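Local coordinates for hypothetical protein S4005 (Shigella flexneri 2a, PDB 1Z67), which is of unknown function but has an all-helical fold with a homeodomain-like motif, which hints at a possible role in binding nucleic acid, at residues E67-A72 against L95-L100. Residues are numbered along the deposited sequence; the frame is centred on the assembly and turned at random.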
ATOM      1  N   GLU A  67      -0.666  12.150  -5.650  1.00 19.72           N
ATOM      2  CA  GLU A  67       0.154  13.289  -5.271  1.00 20.26           C
ATOM      3  C   GLU A  67       0.205  13.419  -3.744  1.00 20.01           C
ATOM      4  O   GLU A  67       1.275  13.668  -3.184  1.00 19.71           O
ATOM      5  CB  GLU A  67      -0.455  14.561  -5.890  0.50 20.81           C
ATOM      6  CG  GLU A  67      -0.824  14.445  -7.385  0.50 23.76           C
ATOM      7  CD  GLU A  67      -2.239  13.900  -7.631  0.50 26.27           C
ATOM      8  OE1 GLU A  67      -3.201  14.713  -7.626  0.50 28.91           O
ATOM      9  OE2 GLU A  67      -2.390  12.675  -7.857  0.50 24.53           O
ATOM     10  N   GLN A  68      -0.938  13.226  -3.081  1.00 19.89           N
ATOM     11  CA  GLN A  68      -1.004  13.336  -1.606  1.00 19.98           C
ATOM     12  C   GLN A  68      -0.125  12.266  -0.980  1.00 19.97           C
ATOM     13  O   GLN A  68       0.630  12.532  -0.045  1.00 20.25           O
ATOM     14  CB  GLN A  68      -2.432  13.227  -1.098  1.00 20.28           C
ATOM     15  CG  GLN A  68      -3.217  14.515  -1.229  1.00 20.47           C
ATOM     16  CD  GLN A  68      -4.644  14.362  -0.790  1.00 20.98           C
ATOM     17  OE1 GLN A  68      -5.352  13.455  -1.228  1.00 22.72           O
ATOM     18  NE2 GLN A  68      -5.098  15.284   0.048  1.00 25.78           N
ATOM     19  N   LEU A  69      -0.181  11.061  -1.539  1.00 19.51           N
ATOM     20  CA  LEU A  69       0.657   9.999  -1.000  1.00 19.34           C
ATOM     21  C   LEU A  69       2.131  10.216  -1.286  1.00 19.25           C
ATOM     22  O   LEU A  69       2.971   9.920  -0.424  1.00 19.74           O
ATOM     23  CB  LEU A  69       0.233   8.626  -1.544  1.00 18.44           C
ATOM     24  CG  LEU A  69      -1.084   8.105  -0.981  1.00 17.18           C
ATOM     25  CD1 LEU A  69      -1.325   6.697  -1.585  1.00 19.51           C
ATOM     26  CD2 LEU A  69      -1.032   8.065   0.591  1.00 19.12           C
ATOM     27  N   GLU A  70       2.479  10.652  -2.487  1.00 20.09           N
ATOM     28  CA  GLU A  70       3.888  10.946  -2.743  1.00 21.08           C
ATOM     29  C   GLU A  70       4.389  12.027  -1.766  1.00 21.99           C
ATOM     30  O   GLU A  70       5.504  11.914  -1.265  1.00 21.62           O
ATOM     31  CB  GLU A  70       4.138  11.365  -4.180  1.00 21.67           C
ATOM     32  CG  GLU A  70       5.626  11.324  -4.543  1.00 24.82           C
ATOM     33  CD  GLU A  70       5.959  11.920  -5.912  1.00 28.53           C
ATOM     34  OE1 GLU A  70       5.035  12.072  -6.752  1.00 29.76           O
ATOM     35  OE2 GLU A  70       7.151  12.214  -6.161  1.00 28.40           O
ATOM     36  N   SER A  71       3.528  13.000  -1.446  1.00 21.56           N
ATOM     37  CA  SER A  71       3.863  14.089  -0.504  1.00 23.30           C
ATOM     38  C   SER A  71       4.116  13.542   0.893  1.00 22.62           C
ATOM     39  O   SER A  71       5.082  13.911   1.538  1.00 24.93           O
ATOM     40  CB  SER A  71       2.760  15.149  -0.480  1.00 23.51           C
ATOM     41  OG  SER A  71       2.814  15.953  -1.647  1.00 27.05           O
ATOM     42  N   ALA A  72       3.258  12.650   1.353  1.00 21.88           N
ATOM     43  CA  ALA A  72       3.371  12.152   2.713  1.00 21.50           C
ATOM     44  C   ALA A  72       4.448  11.085   2.880  1.00 21.05           C
ATOM     45  O   ALA A  72       5.151  11.067   3.890  1.00 20.13           O
ATOM     46  CB  ALA A  72       2.019  11.639   3.195  1.00 20.59           C
ATOM     47  N   LEU A  95      -1.252   3.692  -7.997  1.00 15.10           N
ATOM     48  CA  LEU A  95      -1.499   2.322  -7.515  1.00 15.63           C
ATOM     49  C   LEU A  95      -1.732   2.345  -6.005  1.00 14.53           C
ATOM     50  O   LEU A  95      -2.693   1.748  -5.495  1.00 15.08           O
ATOM     51  CB  LEU A  95      -0.295   1.444  -7.826  1.00 15.51           C
ATOM     52  CG  LEU A  95      -0.278   0.034  -7.218  1.00 16.87           C
ATOM     53  CD1 LEU A  95      -1.388  -0.792  -7.802  1.00 18.20           C
ATOM     54  CD2 LEU A  95       1.070  -0.585  -7.475  1.00 18.57           C
ATOM     55  N   LEU A  96      -0.852   3.050  -5.294  1.00 14.40           N
ATOM     56  CA  LEU A  96      -1.019   3.165  -3.855  1.00 14.44           C
ATOM     57  C   LEU A  96      -2.271   3.908  -3.463  1.00 14.41           C
ATOM     58  O   LEU A  96      -2.897   3.568  -2.463  1.00 14.01           O
ATOM     59  CB  LEU A  96       0.205   3.823  -3.228  1.00 14.04           C
ATOM     60  CG  LEU A  96       1.474   2.981  -3.179  1.00 15.62           C
ATOM     61  CD1 LEU A  96       2.659   3.892  -2.784  1.00 19.13           C
ATOM     62  CD2 LEU A  96       1.369   1.827  -2.204  1.00 15.37           C
ATOM     63  N   ALA A  97      -2.660   4.924  -4.223  1.00 14.41           N
ATOM     64  CA  ALA A  97      -3.844   5.692  -3.870  1.00 14.20           C
ATOM     65  C   ALA A  97      -5.081   4.812  -3.953  1.00 13.81           C
ATOM     66  O   ALA A  97      -5.971   4.943  -3.111  1.00 15.76           O
ATOM     67  CB  ALA A  97      -4.002   6.928  -4.781  1.00 15.75           C
ATOM     68  N   GLU A  98      -5.070   3.852  -4.893  1.00 14.91           N
ATOM     69  CA  GLU A  98      -6.188   2.878  -4.978  1.00 15.46           C
ATOM     70  C   GLU A  98      -6.067   1.795  -3.870  1.00 14.78           C
ATOM     71  O   GLU A  98      -7.041   1.457  -3.184  1.00 15.87           O
ATOM     72  CB  GLU A  98      -6.185   2.225  -6.367  0.50 16.47           C
ATOM     73  CG  GLU A  98      -7.170   1.073  -6.538  0.50 19.77           C
ATOM     74  CD  GLU A  98      -7.204   0.512  -7.953  0.50 24.35           C
ATOM     75  OE1 GLU A  98      -6.524   1.068  -8.837  0.50 26.86           O
ATOM     76  OE2 GLU A  98      -7.911  -0.500  -8.176  0.50 28.05           O
ATOM     77  N   GLN A  99      -4.875   1.223  -3.729  1.00 13.49           N
ATOM     78  CA  GLN A  99      -4.755  -0.004  -2.933  1.00 12.56           C
ATOM     79  C   GLN A  99      -4.433   0.207  -1.459  1.00 11.81           C
ATOM     80  O   GLN A  99      -4.898  -0.581  -0.584  1.00 12.88           O
ATOM     81  CB  GLN A  99      -3.694  -0.904  -3.557  1.00 12.75           C
ATOM     82  CG  GLN A  99      -3.953  -1.265  -5.013  1.00 15.66           C
ATOM     83  CD  GLN A  99      -5.234  -2.026  -5.228  1.00 17.20           C
ATOM     84  OE1 GLN A  99      -5.804  -2.592  -4.293  1.00 19.43           O
ATOM     85  NE2 GLN A  99      -5.685  -2.090  -6.488  1.00 19.40           N
ATOM     86  N   LEU A 100      -3.625   1.229  -1.152  1.00 11.96           N
ATOM     87  CA  LEU A 100      -3.229   1.419   0.255  1.00 13.19           C
ATOM     88  C   LEU A 100      -4.418   1.589   1.222  1.00 12.42           C
ATOM     89  O   LEU A 100      -4.378   0.998   2.293  1.00 13.52           O
ATOM     90  CB  LEU A 100      -2.184   2.527   0.382  1.00 14.76           C
ATOM     91  CG  LEU A 100      -1.523   2.588   1.751  1.00 16.56           C
ATOM     92  CD1 LEU A 100      -0.767   1.297   2.119  1.00 17.48           C
ATOM     93  CD2 LEU A 100      -0.559   3.800   1.734  1.00 18.35           C
TER
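Leu69 reaches end-on from helix 66-73 to the flank of helix 89-106, where its two methyl groups meet different residues. Leu69 CD1 presses on the backbone between Leu96 and Ala97, 3.4 Å from Ala97 N. Leu69 CD1 also lies 3.6 Å from Leu96 CB and, more loosely, 4.2 Å from Ala97 CB. The other methyl turns along helix 89-106 towards its C-terminal end. There Leu69 CD2 meets Leu100 CD2, tip to tip, at 4.4 Å. In Leu69, CG stands anti to the carbonyl carbon (chi1 -72°), and the extended chi2 of -178° carries CD1 straight on to the partner backbone. The side chains meet one another only through carbon, and the leucines in the contact are buried. Leu47 and Val64 touch Leu69 from neighbouring loops. Leu96 also touches Trp28 of helix 21-31 and Leu81 of helix 75-85, which ties the contact into a wider hydrophobic core. The short helix segments run almost at right angles, at 93°, with axes 9.4 Å apart. One leucine thus joins two nearly perpendicular helix segments, an arrangement consistent with the core of an orthogonal helical bundle, here in a new all-helical fold that contains a homeodomain motif.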